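Local coordinates for protein phosphoribosylglycinamide synthetase (Anaerococcus prevotii, PDB 4DIM) that probably acts as an ATP-dependent ligase of the ATP-grasp type, binding ATP and metal ions, at residues Asp109-Lys114 and Tyr184-Glu189; Asn142-Val147 and Ile265-Glu270; Thr82-Leu87 and Glu275-Val280; Ala198-Tyr203 and Lys248-Leu253. One frame throughout, in Å; residues are numbered along the deposited sequence.

Contact 1: Asp109-Lys114 and Tyr184-Glu189; sequences DKYKMK and YCIVEE
Tyr-111, in the first turn of helix 110-120, reaches across to Tyr-184 and Ile-186, tying this helix to the small antiparallel sheet of the ATP-grasp fold at strand 186-189. At Tyr-184 the two phenol side chains come from opposite directions. The hydroxyl of Tyr-111 lies at the edge of the Tyr-184 ring, close to its plane, and Tyr-184 OH donates a hydrogen bond to Tyr-111 OH over 2.9 Å; Thr-152 OG1 is a second, weak partner of Tyr-184 OH. Two residues on, Ile-186 sends CD1 obliquely to the Tyr-111 ring, 3.7 Å from CE1. Its CG1 stands beside the backbone N (chi1 -77°), which carries the methyl end toward the helix. A leucine in place of Tyr-111 would probably leave Tyr-184 OH without this acceptor and give Ile-186 CD1 a poorer surface to pack on. Glu-188 then stretches out, CG anti to the backbone N at chi1 -175°, and crosses Lys-114 at about a right angle. The charged ends do not pair: Lys-114 NZ is bound to Thr-124 OG1 and stays 4.5 Å from Glu-188 OE2, so any attraction is long-range, short of a salt bridge. His-127, on the neighbouring strand, touches Tyr-111, Lys-114 and Glu-188. The lysine meets the carboxylate with its aliphatic part, Lys-114 CE lying 3.6 Å from Glu-188 OE2.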
# COMPACT_ATOMS: atom_id res chain seq x y z
N ASP A 109 -4.96 13.43 -4.25
CA ASP A 109 -6.00 14.39 -3.90
C ASP A 109 -7.36 13.75 -4.06
O ASP A 109 -7.80 13.52 -5.18
CB ASP A 109 -5.88 15.64 -4.78
CG ASP A 109 -6.70 16.82 -4.28
OD1 ASP A 109 -6.44 17.28 -3.14
OD2 ASP A 109 -7.58 17.29 -5.02
N LYS A 110 -8.02 13.46 -2.93
CA LYS A 110 -9.38 12.88 -2.90
C LYS A 110 -10.42 13.66 -3.73
O LYS A 110 -11.28 13.03 -4.31
CB LYS A 110 -9.90 12.76 -1.44
CG LYS A 110 -9.46 11.49 -0.69
CD LYS A 110 -10.62 10.84 0.10
CE LYS A 110 -10.31 9.44 0.57
NZ LYS A 110 -10.16 8.48 -0.56
N TYR A 111 -10.36 15.01 -3.77
CA TYR A 111 -11.33 15.79 -4.56
C TYR A 111 -11.18 15.45 -6.04
O TYR A 111 -12.18 15.26 -6.72
CB TYR A 111 -11.16 17.33 -4.41
CG TYR A 111 -11.09 17.96 -3.03
CD1 TYR A 111 -12.19 18.61 -2.49
CD2 TYR A 111 -9.86 18.18 -2.42
CE1 TYR A 111 -12.08 19.40 -1.34
CE2 TYR A 111 -9.74 18.94 -1.26
CZ TYR A 111 -10.87 19.52 -0.70
OH TYR A 111 -10.77 20.25 0.46
N LYS A 112 -9.93 15.45 -6.54
CA LYS A 112 -9.57 15.16 -7.93
C LYS A 112 -9.81 13.72 -8.30
O LYS A 112 -10.17 13.43 -9.44
CB LYS A 112 -8.09 15.47 -8.21
CG LYS A 112 -7.69 16.94 -8.31
CD LYS A 112 -6.18 17.08 -8.65
CE LYS A 112 -5.53 18.36 -8.14
NZ LYS A 112 -5.71 19.50 -9.08
N MSE A 113 -9.56 12.80 -7.34
CA MSE A 113 -9.79 11.36 -7.53
C MSE A 113 -11.27 11.08 -7.66
O MSE A 113 -11.69 10.37 -8.56
CB MSE A 113 -9.22 10.55 -6.34
CG MSE A 113 -8.99 9.07 -6.66
SE MSE A 113 -8.82 7.87 -5.13
CE MSE A 113 -10.55 8.19 -4.25
N LYS A 114 -12.06 11.65 -6.77
CA LYS A 114 -13.51 11.42 -6.75
C LYS A 114 -14.21 12.11 -7.93
O LYS A 114 -15.33 11.72 -8.28
CB LYS A 114 -14.11 11.88 -5.40
CG LYS A 114 -13.55 11.14 -4.18
CD LYS A 114 -14.40 10.00 -3.68
CE LYS A 114 -13.97 9.54 -2.29
NZ LYS A 114 -13.70 8.07 -2.20
N TYR A 184 -16.19 26.12 3.89
CA TYR A 184 -16.88 24.95 3.39
C TYR A 184 -16.62 23.74 4.23
O TYR A 184 -15.72 23.69 5.08
CB TYR A 184 -16.50 24.70 1.92
CG TYR A 184 -15.08 24.27 1.72
CD1 TYR A 184 -14.75 22.93 1.56
CD2 TYR A 184 -14.05 25.20 1.68
CE1 TYR A 184 -13.43 22.51 1.42
CE2 TYR A 184 -12.72 24.80 1.55
CZ TYR A 184 -12.41 23.45 1.40
OH TYR A 184 -11.10 23.05 1.25
N CYS A 185 -17.44 22.77 3.95
CA CYS A 185 -17.62 21.48 4.56
C CYS A 185 -17.61 20.39 3.48
O CYS A 185 -17.81 20.67 2.29
CB CYS A 185 -18.97 21.48 5.29
SG CYS A 185 -18.86 21.07 7.03
N ILE A 186 -17.47 19.14 3.91
CA ILE A 186 -17.60 18.02 3.00
C ILE A 186 -18.66 17.14 3.60
O ILE A 186 -18.61 16.80 4.79
CB ILE A 186 -16.26 17.30 2.66
CG1 ILE A 186 -15.49 18.16 1.63
CG2 ILE A 186 -16.50 15.90 2.05
CD1 ILE A 186 -14.07 17.79 1.39
N VAL A 187 -19.67 16.87 2.80
CA VAL A 187 -20.70 15.89 3.14
C VAL A 187 -20.37 14.70 2.23
O VAL A 187 -20.24 14.86 1.01
CB VAL A 187 -22.18 16.39 3.05
CG1 VAL A 187 -22.58 16.80 1.63
CG2 VAL A 187 -23.12 15.32 3.59
N GLU A 188 -20.07 13.57 2.84
CA GLU A 188 -19.66 12.39 2.07
C GLU A 188 -20.44 11.17 2.50
O GLU A 188 -20.72 11.00 3.68
CB GLU A 188 -18.15 12.14 2.27
CG GLU A 188 -17.59 11.02 1.43
CD GLU A 188 -16.10 10.84 1.53
OE1 GLU A 188 -15.65 10.30 2.57
OE2 GLU A 188 -15.40 11.17 0.56
N GLU A 189 -20.74 10.29 1.54
CA GLU A 189 -21.41 9.02 1.82
C GLU A 189 -20.58 8.21 2.79
O GLU A 189 -19.35 8.08 2.62
CB GLU A 189 -21.58 8.19 0.54
CG GLU A 189 -22.53 8.76 -0.49
CD GLU A 189 -22.67 7.86 -1.70
OE1 GLU A 189 -23.82 7.55 -2.09
OE2 GLU A 189 -21.63 7.48 -2.27

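Contact 2: Asn142-Val147 and Ile265-Glu270; sequences NLKLPV and ILKDNE
Lys-144 and Lys-267 are the backbone positions that come nearest here, yet their CA atoms are 12.5 Å apart, and the two chains are joined through side chains, two lysines and a proline ring. Residues 142-147 form an irregular link into strand 147-150, with a cis peptide between Leu-145 and Pro-146. Residues 265-270 run off the end of strand 258-267 and turn back. Asp-268 and Asn-269 both take left-handed backbone angles, as the two turn residues of a tight beta hairpin, and Lys-267 N bonds to Glu-270 O at 2.8 Å. Lys-267 is fully extended, chi1 to chi4 all near 180°, and spans about half of the gap. Lys-144 runs alongside, pointing the opposite way, its CE 3.8 Å from Lys-267 NZ. Its last bend (chi4 -94°) leaves the two NZ atoms 5.1 Å apart, like charges that probably repel mildly, which Glu-192 may ease. Glu-192 makes a long, weak ion pair with Lys-267 NZ and also touches Pro-146, whose CD is 4.4 Å from that ammonium group. The arrangement is a loose surface meeting of a large-sheet beta hairpin with the small-sheet lobe, the parts between which ATP-grasp enzymes hold ATP.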
# COMPACT_ATOMS: atom_id res chain seq x y z
N ASN A 142 -28.32 13.58 -4.41
CA ASN A 142 -27.38 12.75 -5.19
C ASN A 142 -26.44 11.92 -4.27
O ASN A 142 -25.38 11.47 -4.72
CB ASN A 142 -26.55 13.64 -6.13
CG ASN A 142 -27.39 14.55 -7.01
OD1 ASN A 142 -27.42 15.78 -6.82
ND2 ASN A 142 -28.09 13.96 -7.97
N LEU A 143 -26.85 11.69 -3.01
CA LEU A 143 -26.05 10.99 -1.99
C LEU A 143 -26.93 10.02 -1.18
O LEU A 143 -28.03 10.41 -0.76
CB LEU A 143 -25.43 12.06 -1.02
CG LEU A 143 -23.90 12.09 -0.73
CD1 LEU A 143 -23.04 12.10 -2.02
CD2 LEU A 143 -23.57 13.29 0.10
N LYS A 144 -26.41 8.80 -0.89
CA LYS A 144 -27.12 7.82 -0.07
C LYS A 144 -26.67 7.96 1.40
O LYS A 144 -25.48 8.16 1.68
CB LYS A 144 -26.92 6.36 -0.60
CG LYS A 144 -25.72 5.55 -0.07
CD LYS A 144 -25.57 4.18 -0.78
CE LYS A 144 -24.16 3.62 -0.72
NZ LYS A 144 -23.37 3.97 -1.93
N LEU A 145 -27.64 7.89 2.33
CA LEU A 145 -27.37 7.91 3.78
C LEU A 145 -26.78 6.55 4.19
O LEU A 145 -27.04 5.56 3.51
CB LEU A 145 -28.65 8.20 4.60
CG LEU A 145 -28.93 9.67 4.87
CD1 LEU A 145 -29.21 10.43 3.57
CD2 LEU A 145 -30.09 9.81 5.84
N PRO A 146 -26.07 6.43 5.33
CA PRO A 146 -25.63 7.51 6.22
C PRO A 146 -24.51 8.32 5.59
O PRO A 146 -23.93 7.93 4.58
CB PRO A 146 -25.15 6.78 7.49
CG PRO A 146 -24.99 5.32 7.12
CD PRO A 146 -25.51 5.12 5.72
N VAL A 147 -24.23 9.46 6.18
CA VAL A 147 -23.19 10.34 5.68
C VAL A 147 -22.33 10.78 6.82
O VAL A 147 -22.69 10.65 8.00
CB VAL A 147 -23.72 11.57 4.91
CG1 VAL A 147 -24.15 11.20 3.50
CG2 VAL A 147 -24.84 12.26 5.66
N ILE A 265 -13.79 -1.59 -0.27
CA ILE A 265 -14.82 -1.88 0.73
C ILE A 265 -15.98 -2.61 0.04
O ILE A 265 -16.39 -2.25 -1.07
CB ILE A 265 -15.31 -0.65 1.51
CG1 ILE A 265 -16.38 -1.04 2.55
CG2 ILE A 265 -15.84 0.41 0.57
CD1 ILE A 265 -16.37 -0.28 3.68
N LEU A 266 -16.49 -3.64 0.69
CA LEU A 266 -17.61 -4.40 0.13
C LEU A 266 -18.89 -4.05 0.90
O LEU A 266 -18.94 -4.24 2.12
CB LEU A 266 -17.28 -5.90 0.17
CG LEU A 266 -18.40 -6.89 0.18
CD1 LEU A 266 -19.14 -6.87 -1.15
CD2 LEU A 266 -17.85 -8.23 0.42
N LYS A 267 -19.92 -3.52 0.18
CA LYS A 267 -21.24 -3.21 0.75
C LYS A 267 -22.35 -3.73 -0.15
O LYS A 267 -22.47 -3.29 -1.30
CB LYS A 267 -21.43 -1.69 0.98
CG LYS A 267 -22.80 -1.29 1.56
CD LYS A 267 -22.83 0.19 1.89
CE LYS A 267 -24.16 0.74 2.40
NZ LYS A 267 -24.03 2.18 2.79
N ASP A 268 -23.20 -4.61 0.39
CA ASP A 268 -24.39 -5.12 -0.32
C ASP A 268 -24.04 -5.64 -1.73
O ASP A 268 -24.68 -5.26 -2.73
CB ASP A 268 -25.47 -4.02 -0.41
CG ASP A 268 -25.87 -3.43 0.95
OD1 ASP A 268 -25.77 -4.16 1.97
OD2 ASP A 268 -26.30 -2.24 0.99
N ASN A 269 -23.05 -6.54 -1.80
CA ASN A 269 -22.58 -7.13 -3.05
C ASN A 269 -22.15 -6.06 -4.09
O ASN A 269 -22.28 -6.25 -5.30
CB ASN A 269 -23.61 -8.13 -3.62
CG ASN A 269 -23.65 -9.37 -2.78
OD1 ASN A 269 -22.60 -9.98 -2.50
ND2 ASN A 269 -24.82 -9.73 -2.27
N GLU A 270 -21.53 -5.00 -3.62
CA GLU A 270 -20.98 -3.98 -4.49
C GLU A 270 -19.75 -3.52 -3.83
O GLU A 270 -19.69 -3.50 -2.60
CB GLU A 270 -21.95 -2.83 -4.76
CG GLU A 270 -22.99 -3.15 -5.84
CD GLU A 270 -22.46 -3.64 -7.17
OE1 GLU A 270 -21.31 -3.28 -7.54
OE2 GLU A 270 -23.18 -4.42 -7.84

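Contact 3: Thr82-Leu87 and Glu275-Val280; sequences TGIVSL and ELTGRV
Ile-84 of helix 84-94 meets Arg-279 at about a right angle: the isoleucine ends in CD1 against the start of the arginine chain, 3.9 Å from Arg-279 CG, well short of the guanidinium. With CG1 anti to the backbone N (chi1 -165°), Ile-84 also brings CD1 to within 3.7 Å of Gly-278 O. Thr-277 crosses it obliquely, and this touch is looser, Ile-84 CG1 lying 4.2 Å from Thr-277 OG1. Gly-278 is the centre of an inverse gamma turn, closed by a weak bond from Arg-279 N to Thr-277 O, which bends the chain away from strand 270-277. Arg-279 folds back at chi2 (84°), bringing Thr-277 CG2 against one guanidinium face, near its rim. Its NH2 gives a fairly straight bond (164°) of 3.1 Å to Val-280 O, arriving above the carbonyl plane, while NE pairs with Asp-81, whose OD1 also binds Thr-277 OG1. With an alanine in place of Arg-279, Asp-81 would probably lose its cationic partner, Val-280 O this donor and Ile-84 CD1 part of what it rests on. The segment 275-280 resembles the E-x-N-x-R motif of the family, with a threonine where relatives often have asparagine. Apolar packing stops at the arginine stem, and the polar head is held by Asp-81 and the carbonyl of Val-280, which is likely to limit its freedom to turn.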
# COMPACT_ATOMS: atom_id res chain seq x y z
N THR A 82 5.56 8.31 0.32
CA THR A 82 6.49 9.41 0.61
C THR A 82 7.09 10.00 -0.68
O THR A 82 6.89 11.19 -0.91
CB THR A 82 7.59 8.96 1.57
OG1 THR A 82 7.01 8.19 2.64
CG2 THR A 82 8.36 10.13 2.16
N GLY A 83 7.66 9.17 -1.55
CA GLY A 83 8.28 9.60 -2.80
C GLY A 83 7.60 9.23 -4.10
O GLY A 83 8.27 9.09 -5.12
N ILE A 84 6.26 9.16 -4.09
CA ILE A 84 5.48 8.72 -5.24
C ILE A 84 5.30 9.83 -6.26
O ILE A 84 5.29 9.58 -7.46
CB ILE A 84 4.11 8.11 -4.79
CG1 ILE A 84 3.44 7.30 -5.93
CG2 ILE A 84 3.12 9.20 -4.26
CD1 ILE A 84 4.34 6.33 -6.63
N VAL A 85 5.16 11.05 -5.80
CA VAL A 85 5.07 12.20 -6.69
C VAL A 85 6.45 12.48 -7.28
O VAL A 85 6.59 12.60 -8.48
CB VAL A 85 4.51 13.42 -5.96
CG1 VAL A 85 4.66 14.69 -6.80
CG2 VAL A 85 3.05 13.16 -5.60
N SER A 86 7.48 12.54 -6.42
CA SER A 86 8.87 12.78 -6.84
C SER A 86 9.25 11.76 -7.90
O SER A 86 9.74 12.17 -8.94
CB SER A 86 9.81 12.73 -5.65
OG SER A 86 9.18 13.35 -4.54
N LEU A 87 8.89 10.47 -7.73
CA LEU A 87 9.15 9.48 -8.80
C LEU A 87 8.49 9.89 -10.12
O LEU A 87 9.11 9.83 -11.18
CB LEU A 87 8.60 8.13 -8.40
CG LEU A 87 8.63 7.03 -9.46
CD1 LEU A 87 10.02 6.82 -10.00
CD2 LEU A 87 8.15 5.75 -8.85
N GLU A 275 -9.05 4.19 -1.61
CA GLU A 275 -7.74 4.76 -1.96
C GLU A 275 -7.09 3.92 -3.08
O GLU A 275 -7.30 2.72 -3.15
CB GLU A 275 -6.76 4.80 -0.75
CG GLU A 275 -7.26 5.32 0.59
CD GLU A 275 -7.61 6.80 0.68
OE1 GLU A 275 -7.41 7.54 -0.32
OE2 GLU A 275 -8.09 7.23 1.76
N LEU A 276 -6.28 4.57 -3.91
CA LEU A 276 -5.56 3.94 -5.02
C LEU A 276 -4.23 4.67 -5.24
O LEU A 276 -4.23 5.87 -5.51
CB LEU A 276 -6.41 3.98 -6.29
CG LEU A 276 -5.93 3.02 -7.40
CD1 LEU A 276 -7.09 2.22 -8.05
CD2 LEU A 276 -5.14 3.73 -8.46
N THR A 277 -3.10 3.96 -5.17
CA THR A 277 -1.78 4.59 -5.38
C THR A 277 -0.99 3.78 -6.45
O THR A 277 -1.11 2.57 -6.49
CB THR A 277 -1.06 4.78 -4.04
OG1 THR A 277 0.29 5.14 -4.23
CG2 THR A 277 -1.10 3.59 -3.18
N GLY A 278 -0.19 4.44 -7.27
CA GLY A 278 0.63 3.79 -8.30
C GLY A 278 1.94 3.22 -7.81
O GLY A 278 2.98 3.44 -8.42
N ARG A 279 1.92 2.46 -6.71
CA ARG A 279 3.05 1.70 -6.21
C ARG A 279 2.54 0.43 -5.44
O ARG A 279 1.35 0.30 -5.10
CB ARG A 279 4.03 2.55 -5.39
CG ARG A 279 3.43 3.38 -4.27
CD ARG A 279 3.25 2.58 -3.02
NE ARG A 279 2.39 3.26 -2.05
CZ ARG A 279 1.85 2.69 -0.98
NH1 ARG A 279 1.08 3.38 -0.16
NH2 ARG A 279 2.07 1.41 -0.73
N VAL A 280 3.44 -0.52 -5.25
CA VAL A 280 3.13 -1.76 -4.58
C VAL A 280 2.84 -1.53 -3.11
O VAL A 280 3.48 -0.72 -2.48
CB VAL A 280 4.28 -2.78 -4.77
CG1 VAL A 280 5.53 -2.39 -3.97
CG2 VAL A 280 3.82 -4.19 -4.41

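Contact 4: Ala198-Tyr203 and Lys248-Leu253; sequences AQAFVY and KAIKAL
Helix 236-253 packs here on one face of the large antiparallel sheet of the ATP-grasp domain, with Ile-250 set against Ala-200 and Val-202 of strand 194-203. The meeting is wholly buried and apolar, without a hydrogen bond between the two segments. Ile-250 sits above the strand, its CA 8.1 Å from that of Val-202, and its two branches divide the work. The CG2 methyl stands anti to the backbone N and meets Val-202 CG2 at 4.1 Å. The longer branch starts beside the backbone N (chi1 -78°) and carries CD1 to Ala-200, 4.3 Å from CB. The isoleucine thus straddles two residues that lie on the same side of the strand, separated by Phe-201, which leaves the sheet on the other side. Val-202 and Ile-250 pass flank to flank, pointing opposite ways, so they touch methyl against methyl. The small Ala-200 probably leaves room for the longer arm of the isoleucine above the strand. Ile-250 also touches Val-207 of the neighbouring strand 206-219, extending the contact across the sheet. Beyond the helix, Ala-249, Ala-252 and Leu-253 face helix 110-120, while on the opposite face of the sheet Phe-201 packs against helix 297-305. Strand 194-203 is therefore sandwiched between helices in the helix-flanked antiparallel sheet of the ATP-grasp fold.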
# COMPACT_ATOMS: atom_id res chain seq x y z
N ALA A 198 -6.57 -4.73 -2.72
CA ALA A 198 -6.19 -5.41 -3.94
C ALA A 198 -4.90 -4.88 -4.49
O ALA A 198 -4.59 -3.70 -4.31
CB ALA A 198 -7.28 -5.28 -4.98
N GLN A 199 -4.16 -5.74 -5.19
CA GLN A 199 -2.93 -5.41 -5.88
C GLN A 199 -3.19 -5.51 -7.35
O GLN A 199 -3.98 -6.34 -7.79
CB GLN A 199 -1.75 -6.36 -5.53
CG GLN A 199 -1.27 -6.35 -4.08
CD GLN A 199 -0.82 -5.02 -3.54
OE1 GLN A 199 0.28 -4.55 -3.83
NE2 GLN A 199 -1.66 -4.36 -2.77
N ALA A 200 -2.51 -4.71 -8.12
CA ALA A 200 -2.63 -4.78 -9.56
C ALA A 200 -1.33 -4.32 -10.17
O ALA A 200 -0.41 -3.91 -9.46
CB ALA A 200 -3.82 -3.99 -10.08
N PHE A 201 -1.21 -4.51 -11.46
CA PHE A 201 0.00 -4.13 -12.16
C PHE A 201 -0.42 -3.71 -13.55
O PHE A 201 -1.14 -4.47 -14.19
CB PHE A 201 0.97 -5.33 -12.17
CG PHE A 201 2.36 -5.02 -12.66
CD1 PHE A 201 3.39 -4.79 -11.77
CD2 PHE A 201 2.65 -5.07 -14.01
CE1 PHE A 201 4.69 -4.58 -12.22
CE2 PHE A 201 3.94 -4.82 -14.46
CZ PHE A 201 4.95 -4.60 -13.56
N VAL A 202 -0.03 -2.50 -13.97
CA VAL A 202 -0.36 -1.98 -15.29
C VAL A 202 0.96 -1.75 -16.13
O VAL A 202 1.91 -1.16 -15.65
CB VAL A 202 -1.29 -0.73 -15.22
CG1 VAL A 202 -0.73 0.38 -14.36
CG2 VAL A 202 -1.66 -0.22 -16.61
N TYR A 203 1.00 -2.27 -17.36
CA TYR A 203 2.17 -2.13 -18.27
C TYR A 203 1.71 -1.89 -19.70
O TYR A 203 1.01 -2.73 -20.26
CB TYR A 203 3.01 -3.41 -18.21
CG TYR A 203 4.12 -3.48 -19.24
CD1 TYR A 203 5.18 -2.60 -19.19
CD2 TYR A 203 4.16 -4.51 -20.18
CE1 TYR A 203 6.24 -2.70 -20.09
CE2 TYR A 203 5.23 -4.63 -21.06
CZ TYR A 203 6.26 -3.71 -21.03
OH TYR A 203 7.34 -3.82 -21.86
N LYS A 248 -11.23 -0.02 -14.24
CA LYS A 248 -11.87 1.25 -14.54
C LYS A 248 -11.13 2.42 -13.91
O LYS A 248 -10.97 3.47 -14.55
CB LYS A 248 -13.32 1.26 -14.05
CG LYS A 248 -14.28 0.54 -14.92
CD LYS A 248 -15.57 0.22 -14.22
CE LYS A 248 -16.38 1.43 -13.93
NZ LYS A 248 -17.68 1.07 -13.33
N ALA A 249 -10.73 2.27 -12.64
CA ALA A 249 -10.03 3.31 -11.85
C ALA A 249 -8.67 3.60 -12.40
O ALA A 249 -8.24 4.75 -12.45
CB ALA A 249 -9.88 2.84 -10.44
N ILE A 250 -7.96 2.55 -12.77
CA ILE A 250 -6.64 2.69 -13.36
C ILE A 250 -6.72 3.60 -14.55
O ILE A 250 -5.91 4.51 -14.67
CB ILE A 250 -6.06 1.30 -13.71
CG1 ILE A 250 -5.53 0.61 -12.41
CG2 ILE A 250 -4.96 1.41 -14.76
CD1 ILE A 250 -5.39 -0.84 -12.50
N LYS A 251 -7.71 3.37 -15.39
CA LYS A 251 -7.88 4.17 -16.59
C LYS A 251 -8.49 5.55 -16.25
O LYS A 251 -7.94 6.54 -16.73
CB LYS A 251 -8.71 3.45 -17.65
CG LYS A 251 -8.39 3.96 -19.08
CD LYS A 251 -8.38 2.86 -20.18
CE LYS A 251 -7.42 3.16 -21.32
NZ LYS A 251 -7.94 4.19 -22.29
N ALA A 252 -9.50 5.64 -15.35
CA ALA A 252 -10.08 6.95 -14.89
C ALA A 252 -9.01 7.95 -14.42
O ALA A 252 -9.12 9.16 -14.66
CB ALA A 252 -11.09 6.74 -13.76
N LEU A 253 -7.98 7.44 -13.78
CA LEU A 253 -6.87 8.21 -13.24
C LEU A 253 -5.61 8.25 -14.14
O LEU A 253 -4.70 9.02 -13.85
CB LEU A 253 -6.50 7.60 -11.89
CG LEU A 253 -7.58 7.69 -10.83
CD1 LEU A 253 -7.25 6.79 -9.71
CD2 LEU A 253 -7.74 9.11 -10.32

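How the contacts relate
Along the chain contact 3 spans the longest stretch and encloses the other three; contacts 1 and 2 interleave, and contact 4 follows contact 1 within the span of contact 2. Contacts 2, 3 and 4 all reach the large antiparallel sheet, through strands 258-267, 270-277 and 194-203; contact 1 reaches the small sheet through strand 186-189, and contact 2 leads into it too. Contacts 3 and 4 have centres about 13 Å apart and touch where Leu-276 packs on Ala-249 and Leu-253. A salt bridge from Lys-110 to Glu-275 joins contacts 1 and 3. Contacts 1 and 2 link the small-sheet part to the rest, and contact 3 joins the large sheet to the N-terminal part.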